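Local coordinates for mannosylglycerate hydrolase MGH1-like glycoside hydrolase domain-containing protein (Thermus thermophilus HB8, PDB 4WVB), which probably hydrolyses mannosylglycerate to mannose and glycerate, and glucosylglycerate to glucose and glycerate, as a family 63 glycoside hydrolase, at residues W32-A37 / I101-V106; F344-Y349 / D396-Q401; P148-L153 / I266-V271. All coordinates share one frame; numbering follows the deposited sequence.

In the fold
Contact 1 (32-37 with 101-106) is buried near the middle of the chain, its centre 5 Å from the chain centre. It forms one side of the sugar site. Contact 2 (344-349 with 396-401) lies about 24 Å from it, centre to centre, yet the bound glucose touches both. Tyr349 of contact 2 brings its hydroxyl to the O1 and O2 side, though its exact place is less sure; contact 1 holds O3, O4 and O6. Contact 3 (148-153 with 266-271) has no part in the site. It lies at a subunit interface, on the opposite side of the chain's centre from contact 2. Its centre is about 21 Å from contact 1's and 36 Å from contact 2's.

Contact 1 (W32-A37 / I101-V106); sequences WLWDSA and ITQPPV. With GLC (alpha-D-glucopyranose), chain F.
Gln103 and Trp34 lose the most surface to the contact, followed by Leu33. The Gln103 amide works at both ends. Its OE1 accepts from the backbone N of Trp34 at 3.0 Å, with the N-H pointing straight at it (179°). The donor is tilted from the carbonyl plane. That bond fixes the amide so that NE2 is turned to the bound glucose, where it donates to O4 at 2.9 Å. The amide and the Trp34 indole stand 59° apart.

Trp34 has CG between its backbone N and carbonyl carbon (chi1 77°). The ring thereby lies across Pro104. Pro104 CG sits over one face in a CH-pi contact, 4.0 Å from the centroid of the six-membered ring. At the ring edge NE1 donates to glucose O3 at 3.0 Å, and weakly to O4. Leu33 runs obliquely to Thr102, with CD1 3.7 Å from Thr102 OG1, which is bonded to Leu69 O. Leu33 CD2 lies against Pro104 O.

Asp35 adds two bonds. Its OD1 accepts from glucose O4 at 2.6 Å and its OD2 from O6 at 2.9 Å. Trp32 lays one ring face over C6. O4 therefore meets the indole, amide and carboxylate together. Gly163 and Asp165 also bond the sugar. The start of helix 33-43 and the loop before helix 107-117 thus form one wall of the sugar-binding site, probably the substrate pocket.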
loop_
_atom_site.group_PDB
_atom_site.type_symbol
_atom_site.label_atom_id
_atom_site.label_comp_id
_atom_site.label_asym_id
_atom_site.label_seq_id
_atom_site.Cartn_x
_atom_site.Cartn_y
_atom_site.Cartn_z
ATOM N N TRP A 32 4.900 -34.224 -5.673
ATOM C CA TRP A 32 5.689 -33.007 -5.527
ATOM C C TRP A 32 4.756 -31.875 -5.073
ATOM O O TRP A 32 3.609 -31.793 -5.528
ATOM C CB TRP A 32 6.359 -32.634 -6.853
ATOM C CG TRP A 32 7.809 -33.061 -7.083
ATOM C CD1 TRP A 32 8.924 -32.252 -7.018
ATOM C CD2 TRP A 32 8.285 -34.352 -7.479
ATOM N NE1 TRP A 32 10.047 -32.966 -7.342
ATOM C CE2 TRP A 32 9.686 -34.256 -7.626
ATOM C CE3 TRP A 32 7.668 -35.577 -7.713
ATOM C CZ2 TRP A 32 10.476 -35.343 -7.992
ATOM C CZ3 TRP A 32 8.457 -36.658 -8.094
ATOM C CH2 TRP A 32 9.837 -36.538 -8.218
ATOM N N LEU A 33 5.277 -31.003 -4.215
ATOM C CA LEU A 33 4.492 -29.954 -3.555
ATOM C C LEU A 33 3.906 -28.937 -4.521
ATOM O O LEU A 33 2.662 -28.764 -4.546
ATOM C CB LEU A 33 5.348 -29.217 -2.512
ATOM C CG LEU A 33 4.702 -28.216 -1.544
ATOM C CD1 LEU A 33 5.737 -27.846 -0.490
ATOM C CD2 LEU A 33 4.175 -26.941 -2.183
ATOM N N TRP A 34 4.732 -28.213 -5.280
ATOM C CA TRP A 34 4.095 -27.163 -6.100
ATOM C C TRP A 34 3.404 -27.747 -7.311
ATOM O O TRP A 34 2.339 -27.254 -7.685
ATOM C CB TRP A 34 4.890 -25.856 -6.368
ATOM C CG TRP A 34 5.965 -25.807 -7.345
ATOM C CD1 TRP A 34 6.787 -26.820 -7.735
ATOM C CD2 TRP A 34 6.430 -24.621 -8.019
ATOM N NE1 TRP A 34 7.721 -26.336 -8.633
ATOM C CE2 TRP A 34 7.516 -24.991 -8.821
ATOM C CE3 TRP A 34 6.018 -23.282 -8.019
ATOM C CZ2 TRP A 34 8.207 -24.070 -9.618
ATOM C CZ3 TRP A 34 6.694 -22.371 -8.820
ATOM C CH2 TRP A 34 7.777 -22.759 -9.593
ATOM N N ASP A 35 3.934 -28.853 -7.843
ATOM C CA ASP A 35 3.254 -29.552 -8.934
ATOM C C ASP A 35 1.825 -29.909 -8.520
ATOM O O ASP A 35 0.881 -29.624 -9.255
ATOM C CB ASP A 35 3.994 -30.824 -9.375
ATOM C CG ASP A 35 5.407 -30.551 -9.828
ATOM O OD1 ASP A 35 6.209 -30.078 -8.990
ATOM O OD2 ASP A 35 5.722 -30.801 -11.030
ATOM N N SER A 36 1.660 -30.546 -7.356
ATOM C CA SER A 36 0.325 -30.945 -6.920
ATOM C C SER A 36 -0.638 -29.765 -6.790
ATOM O O SER A 36 -1.832 -29.894 -7.082
ATOM C CB SER A 36 0.368 -31.756 -5.613
ATOM O OG SER A 36 0.603 -33.129 -5.883
ATOM N N ALA A 37 -0.145 -28.613 -6.351
ATOM C CA ALA A 37 -0.992 -27.434 -6.273
ATOM C C ALA A 37 -1.520 -27.023 -7.651
ATOM O O ALA A 37 -2.698 -26.780 -7.802
ATOM C CB ALA A 37 -0.232 -26.278 -5.656
ATOM N N ILE A 101 13.438 -30.623 2.545
ATOM C CA ILE A 101 13.368 -29.246 2.048
ATOM C C ILE A 101 11.966 -28.970 1.489
ATOM O O ILE A 101 11.179 -29.887 1.348
ATOM C CB ILE A 101 14.439 -28.966 0.965
ATOM C CG1 ILE A 101 14.279 -29.903 -0.237
ATOM C CG2 ILE A 101 15.836 -28.995 1.594
ATOM C CD1 ILE A 101 15.120 -29.514 -1.428
ATOM N N THR A 102 11.654 -27.696 1.236
ATOM C CA THR A 102 10.297 -27.290 0.834
ATOM C C THR A 102 10.289 -26.753 -0.606
ATOM O O THR A 102 11.275 -26.918 -1.328
ATOM C CB THR A 102 9.674 -26.300 1.834
ATOM O OG1 THR A 102 8.270 -26.182 1.594
ATOM C CG2 THR A 102 10.337 -24.941 1.787
ATOM N N GLN A 103 9.175 -26.139 -1.024
ATOM C CA GLN A 103 9.046 -25.648 -2.410
ATOM C C GLN A 103 8.061 -24.464 -2.381
ATOM O O GLN A 103 7.438 -24.199 -1.343
ATOM C CB GLN A 103 8.528 -26.767 -3.313
ATOM C CG GLN A 103 9.441 -27.120 -4.455
ATOM C CD GLN A 103 8.863 -28.140 -5.437
ATOM O OE1 GLN A 103 7.742 -28.697 -5.296
ATOM N NE2 GLN A 103 9.648 -28.420 -6.409
ATOM N N PRO A 104 7.903 -23.745 -3.508
ATOM C CA PRO A 104 7.109 -22.522 -3.445
ATOM C C PRO A 104 5.665 -22.778 -2.961
ATOM O O PRO A 104 4.991 -23.677 -3.467
ATOM C CB PRO A 104 7.190 -22.007 -4.882
ATOM C CG PRO A 104 8.542 -22.475 -5.340
ATOM C CD PRO A 104 8.618 -23.867 -4.790
ATOM N N PRO A 105 5.187 -22.007 -1.962
ATOM C CA PRO A 105 3.916 -22.276 -1.282
ATOM C C PRO A 105 2.701 -21.657 -1.993
ATOM O O PRO A 105 1.991 -20.806 -1.436
ATOM C CB PRO A 105 4.137 -21.648 0.090
ATOM C CG PRO A 105 5.030 -20.475 -0.192
ATOM C CD PRO A 105 5.957 -20.953 -1.269
ATOM N N VAL A 106 2.440 -22.141 -3.206
ATOM C CA VAL A 106 1.288 -21.677 -3.968
ATOM C C VAL A 106 0.009 -22.314 -3.448
ATOM O O VAL A 106 -1.096 -21.899 -3.801
ATOM C CB VAL A 106 1.496 -21.942 -5.486
ATOM C CG1 VAL A 106 1.294 -23.399 -5.821
ATOM C CG2 VAL A 106 0.554 -21.056 -6.309
HETATM C C1 GLC F . 11.914 -30.106 -11.460
HETATM C C2 GLC F . 11.331 -28.679 -11.601
HETATM C C3 GLC F . 10.520 -28.354 -10.345
HETATM C C4 GLC F . 9.386 -29.372 -10.200
HETATM C C5 GLC F . 9.980 -30.798 -10.187
HETATM C C6 GLC F . 8.907 -31.877 -10.274
HETATM O O1 GLC F . 12.817 -30.159 -10.326
HETATM O O2 GLC F . 12.365 -27.708 -11.804
HETATM O O3 GLC F . 9.995 -27.044 -10.460
HETATM O O4 GLC F . 8.588 -29.039 -9.030
HETATM O O5 GLC F . 10.855 -31.068 -11.297
HETATM O O6 GLC F . 8.338 -31.866 -11.566
#

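Contact 2 (F344-Y349 / D396-Q401); sequences FEPGRY and DPLTGQ. With GLC (alpha-D-glucopyranose), chain F.
Phe344 meets Pro397 and Leu398 with the edge of its ring. Its CZ lies 3.7 Å from Pro397 CG, and CE2 lies 4.1 Å from Leu398 CD1. Both partners are near the ring plane, so neither stacks on a face. The ring is carried there with CG anti to the backbone N (chi1 175°). Phe344 and Pro397 run antiparallel past one another, while Leu398 comes from the opposite direction and brings CD1 to the ring edge.

Pro346 packs on Leu398 and Asp396. Its CB is 3.8 Å from Leu398 CD1, and these two side chains run obliquely to each other. Pro346 and Asp396 instead run alongside in the same direction. CB of Pro346 is 3.4 Å from Asp396 OD2. Pro346 O makes a CA-H...O contact with Asp396 CA at 3.4 Å. This oxygen is buried and has no hydrogen-bond partner in the model.

No hydrogen bond joins the two segments. Each is shaped from within. Asp396 OD1 takes two N-H groups: Leu398 N at 2.7 Å, nearly along the C-O axis, and Thr399 N from above the carboxylate plane. The Asx turn fixes the local backbone and is consistent with the placing of Pro397 and Leu398 at the ring. Residues 345 to 348 form a type I beta turn.

Tyr349 lies beyond that turn, with its hydroxyl close to the bound glucose. The 344-349 loop leads into helix 356-368. Segment 396-401 links the antiparallel strands 394-395 and 402-403, so a hairpin end packs on the loop before a helix.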
loop_
_atom_site.group_PDB
_atom_site.type_symbol
_atom_site.label_atom_id
_atom_site.label_comp_id
_atom_site.label_asym_id
_atom_site.label_seq_id
_atom_site.Cartn_x
_atom_site.Cartn_y
_atom_site.Cartn_z
ATOM N N PHE A 344 21.711 -16.741 -20.882
ATOM C CA PHE A 344 20.554 -17.244 -21.637
ATOM C C PHE A 344 20.956 -18.415 -22.511
ATOM O O PHE A 344 21.894 -18.312 -23.300
ATOM C CB PHE A 344 19.925 -16.143 -22.491
ATOM C CG PHE A 344 18.791 -16.624 -23.380
ATOM C CD1 PHE A 344 17.561 -16.939 -22.850
ATOM C CD2 PHE A 344 18.966 -16.737 -24.753
ATOM C CE1 PHE A 344 16.514 -17.353 -23.654
ATOM C CE2 PHE A 344 17.922 -17.147 -25.568
ATOM C CZ PHE A 344 16.706 -17.473 -25.013
ATOM N N GLU A 345 20.248 -19.530 -22.337
ATOM C CA GLU A 345 20.433 -20.745 -23.128
ATOM C C GLU A 345 19.024 -21.268 -23.417
ATOM O O GLU A 345 18.265 -21.585 -22.488
ATOM C CB GLU A 345 21.251 -21.780 -22.338
ATOM C CG GLU A 345 22.592 -21.248 -21.802
ATOM C CD GLU A 345 22.918 -21.766 -20.408
ATOM O OE1 GLU A 345 23.302 -20.965 -19.489
ATOM O OE2 GLU A 345 22.768 -22.991 -20.241
ATOM N N PRO A 346 18.652 -21.344 -24.693
ATOM C CA PRO A 346 17.252 -21.588 -25.039
ATOM C C PRO A 346 16.686 -22.957 -24.668
ATOM O O PRO A 346 15.469 -23.095 -24.537
ATOM C CB PRO A 346 17.218 -21.343 -26.554
ATOM C CG PRO A 346 18.630 -21.510 -27.021
ATOM C CD PRO A 346 19.489 -21.063 -25.875
ATOM N N GLY A 347 17.529 -23.955 -24.433
ATOM C CA GLY A 347 17.019 -25.290 -24.145
ATOM C C GLY A 347 17.268 -25.825 -22.755
ATOM O O GLY A 347 16.930 -26.979 -22.512
ATOM N N ARG A 348 17.833 -25.033 -21.827
ATOM C CA ARG A 348 18.362 -25.643 -20.586
ATOM C C ARG A 348 17.569 -25.387 -19.275
ATOM O O ARG A 348 18.035 -24.681 -18.388
ATOM C CB ARG A 348 19.819 -25.226 -20.425
ATOM C CG ARG A 348 20.635 -26.164 -19.550
ATOM C CD ARG A 348 22.114 -25.795 -19.559
ATOM N NE ARG A 348 22.670 -25.807 -18.205
ATOM C CZ ARG A 348 23.750 -25.131 -17.802
ATOM N NH1 ARG A 348 24.445 -24.355 -18.634
ATOM N NH2 ARG A 348 24.140 -25.224 -16.535
ATOM N N TYR A 349 16.384 -25.979 -19.155
ATOM C CA TYR A 349 15.648 -26.005 -17.888
ATOM C C TYR A 349 15.223 -24.562 -17.477
ATOM O O TYR A 349 14.411 -23.952 -18.180
ATOM C CB TYR A 349 16.544 -26.751 -16.880
ATOM C CG TYR A 349 15.914 -27.486 -15.746
ATOM C CD1 TYR A 349 14.636 -28.045 -15.827
ATOM C CD2 TYR A 349 16.648 -27.681 -14.567
ATOM C CE1 TYR A 349 14.095 -28.711 -14.735
ATOM C CE2 TYR A 349 16.127 -28.360 -13.497
ATOM C CZ TYR A 349 14.860 -28.867 -13.581
ATOM O OH TYR A 349 14.389 -29.529 -12.480
ATOM N N ASP A 396 11.652 -24.298 -25.729
ATOM C CA ASP A 396 12.615 -23.397 -26.313
ATOM C C ASP A 396 11.881 -22.131 -26.782
ATOM O O ASP A 396 10.939 -22.218 -27.555
ATOM C CB ASP A 396 13.307 -24.115 -27.498
ATOM C CG ASP A 396 14.421 -23.297 -28.123
ATOM O OD1 ASP A 396 14.204 -22.141 -28.526
ATOM O OD2 ASP A 396 15.539 -23.821 -28.194
ATOM N N PRO A 397 12.296 -20.938 -26.305
ATOM C CA PRO A 397 11.583 -19.708 -26.617
ATOM C C PRO A 397 11.846 -19.181 -28.027
ATOM O O PRO A 397 11.181 -18.242 -28.452
ATOM C CB PRO A 397 12.141 -18.704 -25.595
ATOM C CG PRO A 397 13.486 -19.229 -25.248
ATOM C CD PRO A 397 13.488 -20.705 -25.465
ATOM N N LEU A 398 12.825 -19.779 -28.709
ATOM C CA LEU A 398 13.242 -19.331 -30.041
ATOM C C LEU A 398 12.576 -20.185 -31.123
ATOM O O LEU A 398 12.100 -19.652 -32.135
ATOM C CB LEU A 398 14.775 -19.394 -30.143
ATOM C CG LEU A 398 15.544 -18.669 -29.018
ATOM C CD1 LEU A 398 17.053 -18.697 -29.244
ATOM C CD2 LEU A 398 15.061 -17.234 -28.893
ATOM N N THR A 399 12.539 -21.494 -30.894
ATOM C CA THR A 399 11.969 -22.476 -31.851
ATOM C C THR A 399 10.611 -23.039 -31.448
ATOM O O THR A 399 9.879 -23.624 -32.260
ATOM C CB THR A 399 12.907 -23.686 -31.994
ATOM O OG1 THR A 399 12.970 -24.412 -30.752
ATOM C CG2 THR A 399 14.278 -23.258 -32.421
ATOM N N GLY A 400 10.284 -22.931 -30.164
ATOM C CA GLY A 400 9.108 -23.584 -29.643
ATOM C C GLY A 400 9.252 -25.055 -29.369
ATOM O O GLY A 400 8.274 -25.695 -28.987
ATOM N N GLN A 401 10.448 -25.623 -29.520
ATOM C CA GLN A 401 10.627 -27.064 -29.253
ATOM C C GLN A 401 10.298 -27.422 -27.819
ATOM O O GLN A 401 10.781 -26.772 -26.892
ATOM C CB GLN A 401 12.056 -27.525 -29.522
ATOM C CG GLN A 401 12.413 -27.637 -31.002
ATOM C CD GLN A 401 13.903 -27.584 -31.222
ATOM O OE1 GLN A 401 14.510 -26.492 -31.240
ATOM N NE2 GLN A 401 14.517 -28.751 -31.354
HETATM C C1 GLC F . 11.914 -30.106 -11.460
HETATM C C2 GLC F . 11.331 -28.679 -11.601
HETATM C C3 GLC F . 10.520 -28.354 -10.345
HETATM C C4 GLC F . 9.386 -29.372 -10.200
HETATM C C5 GLC F . 9.980 -30.798 -10.187
HETATM C C6 GLC F . 8.907 -31.877 -10.274
HETATM O O1 GLC F . 12.817 -30.159 -10.326
HETATM O O2 GLC F . 12.365 -27.708 -11.804
HETATM O O3 GLC F . 9.995 -27.044 -10.460
HETATM O O4 GLC F . 8.588 -29.039 -9.030
HETATM O O5 GLC F . 10.855 -31.068 -11.297
HETATM O O6 GLC F . 8.338 -31.866 -11.566
#

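Contact 3 (P148-L153 / I266-V271); sequences PYRTGL and IVRGEV
A loop here packs against a helix through a pair of glycines. Segment 148-153 follows helix 121-146, and segment 266-271 is part of helix 260-275. The backbones come closest at Gly152 and Arg268, whose CA atoms are 4.3 Å apart. Gly152 has a positive phi (97°), and its bare CA lies directly on the helix, 3.6 Å from Arg268 CB. Gly152 O meets Gly269 CA at 3.5 Å in a CA-H...O contact, again at a residue with no side chain.

Arg268 buries more surface here than any other residue. Its chain bends at chi3 (-65°), which turns the guanidinium over Arg150. Arg150 CB sits over the centre of one guanidinium face, 3.9 Å from Arg268 CZ. The two side chains extend in parallel, but their guanidinium planes are nearly perpendicular, 85° apart. Arg268 CD also packs near Arg150 O, 3.4 Å away.

A water joins the backbones. It donates to Thr151 O at 2.8 Å and to Arg268 O at 2.9 Å. Thr151 O also accepts from Tyr249 OH of the second subunit. The loop keeps its own shape through an ST turn, in which Leu153 N donates to Thr151 OG1 at 3.0 Å. Asp147 bonds to the same hydroxyl and to Gly152 N. Arg268 also packs on Glu263 of the second subunit.

No direct hydrogen bond or salt bridge crosses between the two segments. The two arginines meet through aliphatic carbon and a flat guanidinium face. Their like charges come near each other without touching, so charge probably does not draw the segments together. The join is made of close backbone packing, carbon contacts and one bridging water.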
loop_
_atom_site.group_PDB
_atom_site.type_symbol
_atom_site.label_atom_id
_atom_site.label_comp_id
_atom_site.label_asym_id
_atom_site.label_seq_id
_atom_site.Cartn_x
_atom_site.Cartn_y
_atom_site.Cartn_z
ATOM N N PRO A 148 13.495 -16.098 10.953
ATOM C CA PRO A 148 13.500 -16.041 12.425
ATOM C C PRO A 148 13.649 -14.610 12.974
ATOM O O PRO A 148 13.250 -14.345 14.110
ATOM C CB PRO A 148 14.694 -16.934 12.790
ATOM C CG PRO A 148 15.603 -16.857 11.613
ATOM C CD PRO A 148 14.682 -16.800 10.427
ATOM N N TYR A 149 14.173 -13.678 12.169
ATOM C CA TYR A 149 14.272 -12.272 12.548
ATOM C C TYR A 149 13.064 -11.407 12.167
ATOM O O TYR A 149 13.061 -10.217 12.437
ATOM C CB TYR A 149 15.576 -11.660 12.019
ATOM C CG TYR A 149 16.741 -12.440 12.573
ATOM C CD1 TYR A 149 17.294 -12.128 13.813
ATOM C CD2 TYR A 149 17.204 -13.569 11.915
ATOM C CE1 TYR A 149 18.328 -12.890 14.346
ATOM C CE2 TYR A 149 18.232 -14.336 12.428
ATOM C CZ TYR A 149 18.792 -14.004 13.633
ATOM O OH TYR A 149 19.813 -14.808 14.090
ATOM N N ARG A 150 12.020 -12.020 11.637
ATOM C CA ARG A 150 10.765 -11.328 11.376
ATOM C C ARG A 150 11.018 -10.129 10.475
ATOM O O ARG A 150 10.527 -9.026 10.720
ATOM C CB ARG A 150 10.020 -10.963 12.675
ATOM C CG ARG A 150 9.619 -12.219 13.469
ATOM C CD ARG A 150 8.854 -11.897 14.762
ATOM N NE ARG A 150 8.652 -13.098 15.579
ATOM C CZ ARG A 150 9.559 -13.618 16.418
ATOM N NH1 ARG A 150 10.729 -13.045 16.589
ATOM N NH2 ARG A 150 9.287 -14.737 17.081
ATOM N N THR A 151 11.749 -10.396 9.394
ATOM C CA THR A 151 11.989 -9.398 8.354
ATOM C C THR A 151 10.802 -9.209 7.410
ATOM O O THR A 151 10.665 -8.159 6.771
ATOM C CB THR A 151 13.220 -9.752 7.479
ATOM O OG1 THR A 151 12.966 -10.920 6.671
ATOM C CG2 THR A 151 14.441 -9.965 8.357
ATOM N N GLY A 152 9.982 -10.239 7.291
ATOM C CA GLY A 152 8.932 -10.284 6.279
ATOM C C GLY A 152 9.319 -11.050 5.030
ATOM O O GLY A 152 8.449 -11.320 4.179
ATOM N N LEU A 153 10.587 -11.458 4.933
ATOM C CA LEU A 153 11.082 -12.247 3.840
ATOM C C LEU A 153 11.624 -13.583 4.327
ATOM O O LEU A 153 12.284 -13.624 5.375
ATOM C CB LEU A 153 12.213 -11.481 3.136
ATOM C CG LEU A 153 11.799 -10.246 2.353
ATOM C CD1 LEU A 153 13.017 -9.362 2.085
ATOM C CD2 LEU A 153 11.134 -10.702 1.051
ATOM N N ILE A 266 1.300 -10.672 6.229
ATOM C CA ILE A 266 0.931 -9.796 5.093
ATOM C C ILE A 266 1.600 -8.414 5.201
ATOM O O ILE A 266 2.235 -7.925 4.244
ATOM C CB ILE A 266 -0.604 -9.669 4.968
ATOM C CG1 ILE A 266 -1.224 -10.994 4.501
ATOM C CG2 ILE A 266 -0.957 -8.535 4.002
ATOM C CD1 ILE A 266 -2.722 -11.017 4.631
ATOM N N VAL A 267 1.505 -7.780 6.374
ATOM C CA VAL A 267 2.032 -6.425 6.548
ATOM C C VAL A 267 3.560 -6.427 6.393
ATOM O O VAL A 267 4.110 -5.580 5.685
ATOM C CB VAL A 267 1.594 -5.828 7.899
ATOM C CG1 VAL A 267 2.337 -4.542 8.198
ATOM C CG2 VAL A 267 0.080 -5.614 7.931
ATOM N N ARG A 268 4.245 -7.367 7.038
ATOM C CA ARG A 268 5.701 -7.474 6.902
ATOM C C ARG A 268 6.131 -7.861 5.480
ATOM O O ARG A 268 7.144 -7.371 4.983
ATOM C CB ARG A 268 6.299 -8.458 7.930
ATOM C CG ARG A 268 6.128 -8.014 9.375
ATOM C CD ARG A 268 7.140 -8.717 10.273
ATOM N NE ARG A 268 6.926 -10.160 10.335
ATOM C CZ ARG A 268 6.359 -10.818 11.352
ATOM N NH1 ARG A 268 5.936 -10.174 12.442
ATOM N NH2 ARG A 268 6.227 -12.145 11.271
ATOM N N GLY A 269 5.348 -8.737 4.853
ATOM C CA GLY A 269 5.675 -9.280 3.557
ATOM C C GLY A 269 5.523 -8.248 2.466
ATOM O O GLY A 269 6.218 -8.312 1.459
ATOM N N GLU A 270 4.648 -7.273 2.676
ATOM C CA GLU A 270 4.450 -6.202 1.702
ATOM C C GLU A 270 5.679 -5.300 1.674
ATOM O O GLU A 270 6.151 -4.875 0.603
ATOM C CB GLU A 270 3.188 -5.443 2.082
ATOM C CG GLU A 270 2.604 -4.594 1.011
ATOM C CD GLU A 270 1.716 -5.357 0.052
ATOM O OE1 GLU A 270 1.467 -6.590 0.196
ATOM O OE2 GLU A 270 1.269 -4.677 -0.878
ATOM N N VAL A 271 6.230 -5.027 2.857
ATOM C CA VAL A 271 7.467 -4.280 2.979
ATOM C C VAL A 271 8.620 -5.080 2.366
ATOM O O VAL A 271 9.436 -4.546 1.595
ATOM C CB VAL A 271 7.764 -3.964 4.478
ATOM C CG1 VAL A 271 9.088 -3.249 4.604
ATOM C CG2 VAL A 271 6.647 -3.118 5.082
HETATM O O HOH W 1 8.658 -6.196 7.142
#